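Local coordinates for cellulosomal scaffoldin adaptor protein B (Acetivibrio cellulolyticus, PDB 4U3S) that probably binds a dockerin partner through this type II cohesin module, the third of its kind in a scaffoldin of a cellulose-degrading bacterium's cellulosome, at residues K40-P43 and T44-Q47; V55-T58 and N59-P63; L69-E72 and D73-P76. All blocks are in the same frame, centred on the assembly; numbering follows the deposited sequence.

Contact 1: residues K40-P43 and T44-Q47; sequences KYDP and TVLQ
Asp42 OD1 is gripped twice by Thr44, from OG1 at 2.7 Å and from the backbone N at 3.0 Å. Both donors reach OD1 from the same face of the carboxylate plane and probably limit the group's rotation. The bond to Thr44 N makes an Asx turn with Pro43 in its middle position. Asp42 CG stands anti to the backbone N (chi1 -174°), which swings the carboxylate over the turn and also sets OD2 beside Val45 CG2 at 3.4 Å. The main-chain carbonyl of Asp42 is shared as well: Leu46 N reaches its O at 2.9 Å almost in line with the C=O, while Val45 N comes from above the carbonyl plane. Leu46 O lies in the plane of the Tyr41 ring, at its edge, 3.3 Å from CE2. The same oxygen takes a CA-H...O contact from Pro43 CA at 3.4 Å. The turn reverses the chain between strands 32-40 and 46-49, which belong to the two sheets of the cohesin beta sandwich. Tyr41 and Leu46 pack inward on Phe118 of strand 111-120, and Tyr41 also touches Leu89 of strand 88-95.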
ATOM      1  N   LYS A  40       6.543  -1.126 -14.971  1.00 19.33           N
ATOM      2  CA  LYS A  40       7.968  -1.379 -15.139  1.00 20.19           C
ATOM      3  C   LYS A  40       8.441  -0.673 -16.391  1.00 21.10           C
ATOM      4  O   LYS A  40       7.835  -0.838 -17.465  1.00 19.74           O
ATOM      5  CB  LYS A  40       8.233  -2.890 -15.288  1.00 21.48           C
ATOM      6  CG  LYS A  40       9.712  -3.264 -15.376  1.00 22.51           C
ATOM      7  CD  LYS A  40      10.416  -3.066 -14.030  1.00 23.82           C
ATOM      8  CE  LYS A  40      11.915  -3.347 -14.074  1.00 26.38           C
ATOM      9  NZ  LYS A  40      12.690  -2.300 -14.790  1.00 29.45           N
ATOM     10  N   TYR A  41       9.521   0.080 -16.246  1.00 19.84           N
ATOM     11  CA  TYR A  41      10.199   0.735 -17.372  1.00 22.36           C
ATOM     12  C   TYR A  41      11.706   0.574 -17.187  1.00 23.33           C
ATOM     13  O   TYR A  41      12.168   0.155 -16.128  1.00 23.63           O
ATOM     14  CB  TYR A  41       9.818   2.220 -17.447  1.00 21.86           C
ATOM     15  CG  TYR A  41      10.241   3.087 -16.268  1.00 20.98           C
ATOM     16  CD1 TYR A  41       9.582   3.038 -15.047  1.00 20.93           C
ATOM     17  CD2 TYR A  41      11.307   3.974 -16.392  1.00 21.89           C
ATOM     18  CE1 TYR A  41       9.970   3.837 -13.973  1.00 20.00           C
ATOM     19  CE2 TYR A  41      11.701   4.775 -15.320  1.00 21.61           C
ATOM     20  CZ  TYR A  41      11.024   4.701 -14.118  1.00 20.60           C
ATOM     21  OH  TYR A  41      11.411   5.490 -13.052  1.00 21.31           O
ATOM     22  N   ASP A  42      12.462   0.881 -18.233  1.00 24.70           N
ATOM     23  CA  ASP A  42      13.923   0.818 -18.192  1.00 25.94           C
ATOM     24  C   ASP A  42      14.446   2.200 -17.831  1.00 25.02           C
ATOM     25  O   ASP A  42      14.393   3.113 -18.679  1.00 25.83           O
ATOM     26  CB  ASP A  42      14.478   0.422 -19.570  1.00 27.55           C
ATOM     27  CG  ASP A  42      15.965   0.199 -19.546  1.00 31.01           C
ATOM     28  OD1 ASP A  42      16.646   0.708 -18.635  1.00 33.31           O
ATOM     29  OD2 ASP A  42      16.463  -0.504 -20.447  1.00 33.65           O
ATOM     30  N   PRO A  43      14.956   2.367 -16.598  1.00 26.87           N
ATOM     31  CA  PRO A  43      15.360   3.704 -16.139  1.00 28.42           C
ATOM     32  C   PRO A  43      16.610   4.267 -16.803  1.00 32.64           C
ATOM     33  O   PRO A  43      16.937   5.438 -16.590  1.00 32.35           O
ATOM     34  CB  PRO A  43      15.597   3.502 -14.636  1.00 27.60           C
ATOM     35  CG  PRO A  43      16.024   2.094 -14.507  1.00 26.86           C
ATOM     36  CD  PRO A  43      15.323   1.326 -15.620  1.00 26.51           C
ATOM     37  N   THR A  44      17.311   3.449 -17.578  1.00 33.67           N
ATOM     38  CA  THR A  44      18.446   3.928 -18.380  1.00 36.50           C
ATOM     39  C   THR A  44      17.957   4.518 -19.693  1.00 34.91           C
ATOM     40  O   THR A  44      18.651   5.315 -20.318  1.00 36.71           O
ATOM     41  CB  THR A  44      19.470   2.818 -18.676  1.00 36.39           C
ATOM     42  OG1 THR A  44      18.916   1.864 -19.590  1.00 38.80           O
ATOM     43  CG2 THR A  44      19.910   2.123 -17.381  1.00 37.17           C
ATOM     44  N   VAL A  45      16.759   4.133 -20.114  1.00 32.84           N
ATOM     45  CA  VAL A  45      16.200   4.617 -21.388  1.00 32.00           C
ATOM     46  C   VAL A  45      15.175   5.723 -21.167  1.00 30.02           C
ATOM     47  O   VAL A  45      15.146   6.701 -21.928  1.00 30.96           O
ATOM     48  CB  VAL A  45      15.563   3.456 -22.178  1.00 32.34           C
ATOM     49  CG1 VAL A  45      15.046   3.937 -23.523  1.00 33.33           C
ATOM     50  CG2 VAL A  45      16.566   2.330 -22.376  1.00 34.34           C
ATOM     51  N   LEU A  46      14.351   5.596 -20.120  1.00 27.22           N
ATOM     52  CA  LEU A  46      13.281   6.541 -19.873  1.00 26.81           C
ATOM     53  C   LEU A  46      13.354   7.045 -18.441  1.00 25.47           C
ATOM     54  O   LEU A  46      13.605   6.270 -17.530  1.00 25.81           O
ATOM     55  CB  LEU A  46      11.911   5.899 -20.121  1.00 26.45           C
ATOM     56  CG  LEU A  46      11.612   5.332 -21.503  1.00 27.43           C
ATOM     57  CD1 LEU A  46      10.223   4.723 -21.530  1.00 25.70           C
ATOM     58  CD2 LEU A  46      11.754   6.379 -22.596  1.00 29.05           C
ATOM     59  N   GLN A  47      13.160   8.351 -18.265  1.00 24.78           N
ATOM     60  CA  GLN A  47      13.075   8.965 -16.946  1.00 24.08           C
ATOM     61  C   GLN A  47      11.625   9.323 -16.685  1.00 23.60           C
ATOM     62  O   GLN A  47      11.017  10.087 -17.457  1.00 23.40           O
ATOM     63  CB  GLN A  47      13.918  10.239 -16.922  1.00 25.17           C
ATOM     64  CG  GLN A  47      13.844  11.007 -15.633  1.00 25.51           C
ATOM     65  CD  GLN A  47      14.608  12.307 -15.715  1.00 26.96           C
ATOM     66  OE1 GLN A  47      14.608  12.978 -16.754  1.00 30.40           O
ATOM     67  NE2 GLN A  47      15.314  12.642 -14.651  1.00 27.82           N
TER

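Contact 2: residues V55-T58 and N59-P63; sequences VAYT and NSSLP
With chi1 of -63°, Ser61 turns OG back beside its own backbone N, toward Thr58, while Thr58 holds OG1 between its N and carbonyl carbon (chi1 67°), facing the amide of Ser60. Each hydroxyl oxygen thereby becomes an acceptor for the other half of the turn. Thr58 N donates to Ser61 OG at 2.8 Å with a fairly straight N-H (154°), and Ser60 N donates to Thr58 OG1 at 3.2 Å, the bond of an ST turn. The backbone bond from Ser61 N to Thr58 O, long at 3.3 Å, closes a type I beta turn over Thr58-Ser61. The Ser61 OG bond spans this turn from end to end, while the ST-turn bond holds its first half. In the cohesin beta sandwich this turn lies at the surface, in the irregular connection between strands 46-49 and 64-65. Its inner side is made by the buried Tyr57, whose ring carries Ser61 CB over one face, 3.9 Å from the centroid, in a CH-pi contact. The methylene lies closest to the CD1 side of the ring, at 3.5 Å from that atom. At the phenol end of the ring, a water joins Tyr57 OH, at 2.7 Å, to Leu62 O, to which it donates at 2.8 Å, and ties the phenol to the departing chain. His82 meets the Tyr57 ring with its own plane nearly parallel, and its NE2 is hydrogen-bonded to Ser61 O. Asn59 OD1 accepts a hydrogen bond from Ile84 N, outside the turn.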
ATOM      1  N   VAL A  55       8.752  17.918 -14.353  1.00 23.55           N
ATOM      2  CA  VAL A  55       9.519  17.739 -13.109  1.00 22.06           C
ATOM      3  C   VAL A  55       9.732  16.234 -12.885  1.00 21.99           C
ATOM      4  O   VAL A  55       8.774  15.448 -12.879  1.00 22.31           O
ATOM      5  CB  VAL A  55       8.817  18.374 -11.877  1.00 22.07           C
ATOM      6  CG1 VAL A  55       9.563  18.034 -10.589  1.00 22.11           C
ATOM      7  CG2 VAL A  55       8.715  19.883 -12.000  1.00 23.22           C
ATOM      8  N   ALA A  56      10.996  15.838 -12.740  1.00 22.78           N
ATOM      9  CA  ALA A  56      11.323  14.419 -12.579  1.00 21.90           C
ATOM     10  C   ALA A  56      10.661  13.841 -11.349  1.00 20.78           C
ATOM     11  O   ALA A  56      10.595  14.488 -10.308  1.00 22.94           O
ATOM     12  CB  ALA A  56      12.823  14.217 -12.486  1.00 23.52           C
ATOM     13  N   TYR A  57      10.203  12.595 -11.477  1.00 19.75           N
ATOM     14  CA  TYR A  57       9.655  11.883 -10.364  1.00 19.36           C
ATOM     15  C   TYR A  57      10.731  11.533  -9.362  1.00 19.73           C
ATOM     16  O   TYR A  57      11.815  11.072  -9.744  1.00 19.85           O
ATOM     17  CB  TYR A  57       9.038  10.539 -10.787  1.00 19.14           C
ATOM     18  CG  TYR A  57       7.612  10.597 -11.322  1.00 20.19           C
ATOM     19  CD1 TYR A  57       6.994  11.800 -11.640  1.00 20.61           C
ATOM     20  CD2 TYR A  57       6.889   9.435 -11.493  1.00 21.26           C
ATOM     21  CE1 TYR A  57       5.701  11.834 -12.094  1.00 19.86           C
ATOM     22  CE2 TYR A  57       5.595   9.451 -11.986  1.00 22.27           C
ATOM     23  CZ  TYR A  57       5.012  10.651 -12.295  1.00 22.99           C
ATOM     24  OH  TYR A  57       3.724  10.671 -12.772  1.00 25.61           O
ATOM     25  N   THR A  58      10.385  11.695  -8.101  1.00 18.68           N
ATOM     26  CA  THR A  58      11.110  11.068  -6.991  1.00 20.61           C
ATOM     27  C   THR A  58      10.284   9.840  -6.647  1.00 18.87           C
ATOM     28  O   THR A  58       9.239   9.592  -7.253  1.00 17.30           O
ATOM     29  CB  THR A  58      11.189  11.969  -5.744  1.00 21.99           C
ATOM     30  OG1 THR A  58       9.879  12.141  -5.182  1.00 22.33           O
ATOM     31  CG2 THR A  58      11.789  13.313  -6.073  1.00 25.22           C
ATOM     32  N   ASN A  59      10.704   9.067  -5.643  1.00 19.61           N
ATOM     33  CA  ASN A  59       9.940   7.872  -5.300  1.00 20.05           C
ATOM     34  C   ASN A  59       8.597   8.168  -4.623  1.00 19.04           C
ATOM     35  O   ASN A  59       7.856   7.237  -4.296  1.00 18.67           O
ATOM     36  CB  ASN A  59      10.805   6.944  -4.429  1.00 19.58           C
ATOM     37  CG  ASN A  59      11.843   6.200  -5.234  1.00 21.17           C
ATOM     38  OD1 ASN A  59      11.699   6.032  -6.447  1.00 21.55           O
ATOM     39  ND2 ASN A  59      12.885   5.725  -4.565  1.00 24.14           N
ATOM     40  N   SER A  60       8.264   9.450  -4.417  1.00 17.25           N
ATOM     41  CA  SER A  60       6.966   9.804  -3.830  1.00 17.64           C
ATOM     42  C   SER A  60       6.058  10.627  -4.767  1.00 17.50           C
ATOM     43  O   SER A  60       4.983  11.057  -4.365  1.00 18.60           O
ATOM     44  CB  SER A  60       7.165  10.541  -2.518  1.00 21.44           C
ATOM     45  OG  SER A  60       7.899  11.732  -2.722  1.00 22.21           O
ATOM     46  N   SER A  61       6.489  10.829  -6.006  1.00 16.85           N
ATOM     47  CA  SER A  61       5.761  11.738  -6.914  1.00 17.65           C
ATOM     48  C   SER A  61       4.387  11.199  -7.261  1.00 16.77           C
ATOM     49  O   SER A  61       4.213  10.015  -7.493  1.00 18.44           O
ATOM     50  CB  SER A  61       6.556  12.010  -8.169  1.00 17.51           C
ATOM     51  OG  SER A  61       7.763  12.680  -7.852  1.00 19.12           O
ATOM     52  N   LEU A  62       3.384  12.064  -7.266  1.00 16.09           N
ATOM     53  CA  LEU A  62       2.019  11.612  -7.480  1.00 16.96           C
ATOM     54  C   LEU A  62       1.609  11.617  -8.941  1.00 16.94           C
ATOM     55  O   LEU A  62       2.044  12.467  -9.713  1.00 19.23           O
ATOM     56  CB  LEU A  62       1.062  12.428  -6.615  1.00 16.75           C
ATOM     57  CG  LEU A  62       1.385  12.319  -5.123  1.00 17.06           C
ATOM     58  CD1 LEU A  62       0.633  13.367  -4.322  1.00 16.58           C
ATOM     59  CD2 LEU A  62       1.046  10.938  -4.594  1.00 18.99           C
ATOM     60  N   PRO A  63       0.744  10.661  -9.320  1.00 17.88           N
ATOM     61  CA  PRO A  63       0.276  10.617 -10.707  1.00 17.28           C
ATOM     62  C   PRO A  63      -0.602  11.819 -11.044  1.00 17.74           C
ATOM     63  O   PRO A  63      -1.276  12.385 -10.176  1.00 17.90           O
ATOM     64  CB  PRO A  63      -0.577   9.345 -10.751  1.00 17.67           C
ATOM     65  CG  PRO A  63      -0.967   9.081  -9.359  1.00 18.52           C
ATOM     66  CD  PRO A  63       0.145   9.599  -8.496  1.00 17.34           C
TER
HETATM   67  O   HOH W   1       2.452  12.978 -12.401  1.00 21.69           O

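Contact 3: residues L69-E72 and D73-P76; sequences LVNE and DYGP
Asn71 lays its side-chain amide over one face of the Tyr74 ring at the start of a short 3-10 turn, which opens with an Asx turn: Asp73 N donates to Asn71 OD1, in the carbonyl plane, at 3.2 Å. This turn lies in the cohesin domain's connection from strand 64-65 to strand 76-80, packed against strand 88-95 and helix 98-104. The stack is the tight part. Amide and ring planes are only 25° apart, and Asn71 CG rides 3.6 Å above the ring plane, displaced toward the rim near CE2 and CZ. With Asn71 CG anti to the backbone N (chi1 -166°), the amide projects forward along the turn, where OD1 can meet Asp73 and ND2 can lie above the CE2-CZ side of the phenol. Two backbone bonds of 3-10 spacing form the turn itself, Tyr74 N to Asn71 O at 3.1 Å and Gly75 N to Glu72 O at 3.0 Å. Gly75, at positive phi, then redirects the chain, and Pro76 folds back so that its CB lies 3.4 Å from Leu69 O. Outside the segments, Tyr95 meets the Tyr74 ring edge-to-face, and Val100 of helix 98-104 touches the same side chain.

The outer side is looser. Glu72 and Asp73 are exposed, and the bent Glu72 chain brings OE1 to about van der Waals distance of Pro76 CG and CD. Water takes part in the bonding here. One molecule donates to Asn71 OD1 at 2.6 Å and accepts from Asp73 N, sharing that amide with OD1. A second water bridges the end of the stack, accepting from Asn71 ND2 at 3.0 Å and lying 2.7 Å from Tyr74 OH.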
ATOM      1  N   LEU A  69     -12.246   9.727 -11.077  1.00 17.82           N
ATOM      2  CA  LEU A  69     -11.743   9.855  -9.695  1.00 16.94           C
ATOM      3  C   LEU A  69     -11.428  11.292  -9.307  1.00 17.22           C
ATOM      4  O   LEU A  69     -10.583  11.518  -8.441  1.00 17.80           O
ATOM      5  CB  LEU A  69     -10.552   8.930  -9.420  1.00 17.51           C
ATOM      6  CG  LEU A  69     -10.724   7.470  -9.808  1.00 17.92           C
ATOM      7  CD1 LEU A  69      -9.453   6.649  -9.651  1.00 18.03           C
ATOM      8  CD2 LEU A  69     -11.866   6.781  -9.043  1.00 18.06           C
ATOM      9  N   VAL A  70     -12.125  12.242  -9.908  1.00 16.94           N
ATOM     10  CA  VAL A  70     -11.887  13.657  -9.592  1.00 17.44           C
ATOM     11  C   VAL A  70     -13.088  14.352  -8.947  1.00 16.62           C
ATOM     12  O   VAL A  70     -13.058  15.559  -8.698  1.00 16.42           O
ATOM     13  CB  VAL A  70     -11.349  14.421 -10.820  1.00 19.70           C
ATOM     14  CG1 VAL A  70      -9.956  13.893 -11.171  1.00 21.19           C
ATOM     15  CG2 VAL A  70     -12.312  14.355 -11.993  1.00 21.06           C
ATOM     16  N   ASN A  71     -14.146  13.599  -8.648  1.00 16.61           N
ATOM     17  CA  ASN A  71     -15.300  14.173  -7.945  1.00 16.59           C
ATOM     18  C   ASN A  71     -14.999  14.360  -6.465  1.00 15.86           C
ATOM     19  O   ASN A  71     -14.929  13.377  -5.678  1.00 16.19           O
ATOM     20  CB  ASN A  71     -16.521  13.286  -8.147  1.00 17.01           C
ATOM     21  CG  ASN A  71     -17.808  13.957  -7.747  1.00 17.16           C
ATOM     22  OD1 ASN A  71     -17.865  14.664  -6.741  1.00 18.54           O
ATOM     23  ND2 ASN A  71     -18.872  13.700  -8.507  1.00 17.71           N
ATOM     24  N   GLU A  72     -14.771  15.616  -6.069  1.00 15.76           N
ATOM     25  CA  GLU A  72     -14.274  15.901  -4.731  1.00 16.79           C
ATOM     26  C   GLU A  72     -15.265  15.501  -3.619  1.00 16.27           C
ATOM     27  O   GLU A  72     -14.852  15.234  -2.488  1.00 16.15           O
ATOM     28  CB  GLU A  72     -13.906  17.380  -4.611  1.00 16.96           C
ATOM     29  CG  GLU A  72     -12.704  17.770  -5.489  1.00 17.28           C
ATOM     30  CD  GLU A  72     -11.363  17.245  -5.011  1.00 19.39           C
ATOM     31  OE1 GLU A  72     -11.275  16.734  -3.885  1.00 19.94           O
ATOM     32  OE2 GLU A  72     -10.355  17.434  -5.754  1.00 23.62           O
ATOM     33  N   ASP A  73     -16.556  15.487  -3.917  1.00 16.81           N
ATOM     34  CA  ASP A  73     -17.570  15.051  -2.905  1.00 17.54           C
ATOM     35  C   ASP A  73     -17.391  13.606  -2.440  1.00 18.43           C
ATOM     36  O   ASP A  73     -17.945  13.237  -1.406  1.00 18.37           O
ATOM     37  CB  ASP A  73     -18.996  15.215  -3.451  1.00 18.59           C
ATOM     38  CG  ASP A  73     -19.496  16.661  -3.417  1.00 20.17           C
ATOM     39  OD1 ASP A  73     -18.866  17.534  -2.774  1.00 19.86           O
ATOM     40  OD2 ASP A  73     -20.565  16.908  -4.026  1.00 22.25           O
ATOM     41  N   TYR A  74     -16.662  12.786  -3.193  1.00 17.18           N
ATOM     42  CA  TYR A  74     -16.431  11.374  -2.768  1.00 17.71           C
ATOM     43  C   TYR A  74     -15.036  11.197  -2.131  1.00 18.17           C
ATOM     44  O   TYR A  74     -14.570  10.080  -1.851  1.00 17.33           O
ATOM     45  CB  TYR A  74     -16.615  10.414  -3.943  1.00 17.99           C
ATOM     46  CG  TYR A  74     -17.828  10.677  -4.795  1.00 18.24           C
ATOM     47  CD1 TYR A  74     -19.022  11.185  -4.252  1.00 19.36           C
ATOM     48  CD2 TYR A  74     -17.793  10.431  -6.158  1.00 18.57           C
ATOM     49  CE1 TYR A  74     -20.115  11.433  -5.058  1.00 20.04           C
ATOM     50  CE2 TYR A  74     -18.896  10.649  -6.965  1.00 19.27           C
ATOM     51  CZ  TYR A  74     -20.062  11.138  -6.422  1.00 20.52           C
ATOM     52  OH  TYR A  74     -21.143  11.389  -7.214  1.00 22.65           O
ATOM     53  N   GLY A  75     -14.336  12.299  -1.940  1.00 16.20           N
ATOM     54  CA  GLY A  75     -13.071  12.245  -1.187  1.00 16.67           C
ATOM     55  C   GLY A  75     -11.941  11.427  -1.816  1.00 14.98           C
ATOM     56  O   GLY A  75     -11.401  10.488  -1.197  1.00 16.97           O
ATOM     57  N   PRO A  76     -11.540  11.788  -3.041  1.00 16.12           N
ATOM     58  CA  PRO A  76     -10.429  11.097  -3.686  1.00 15.54           C
ATOM     59  C   PRO A  76      -9.104  11.255  -2.944  1.00 15.36           C
ATOM     60  O   PRO A  76      -8.831  12.313  -2.366  1.00 15.92           O
ATOM     61  CB  PRO A  76     -10.334  11.770  -5.042  1.00 16.19           C
ATOM     62  CG  PRO A  76     -10.880  13.115  -4.833  1.00 16.43           C
ATOM     63  CD  PRO A  76     -11.953  12.987  -3.791  1.00 15.41           C
TER
HETATM   64  O   HOH W   2     -21.751  13.968  -7.719  1.00 22.47           O
HETATM   65  O   HOH W   3     -17.933  17.148  -6.130  1.00 23.49           O

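From the N terminus, contact 1 comes first, closing the tight reversal through which the chain leaves strand 32-40 of the antiparallel sheet and enters strand 46-49 of the mixed sheet. Contact 2 follows in the long loop from strand 46-49 to strand 64-65, and contact 3 in the next connection, which returns from the mixed sheet to strand 76-80 of the antiparallel one. The three lie in series, none nested in or crossing another. Contacts 1 and 2 are neighbours, packing where Gln47 NE2 meets Ala56 CB at 3.7 Å. Contact 3 lies across the chain's centre from contact 1, about 32 Å away between centres.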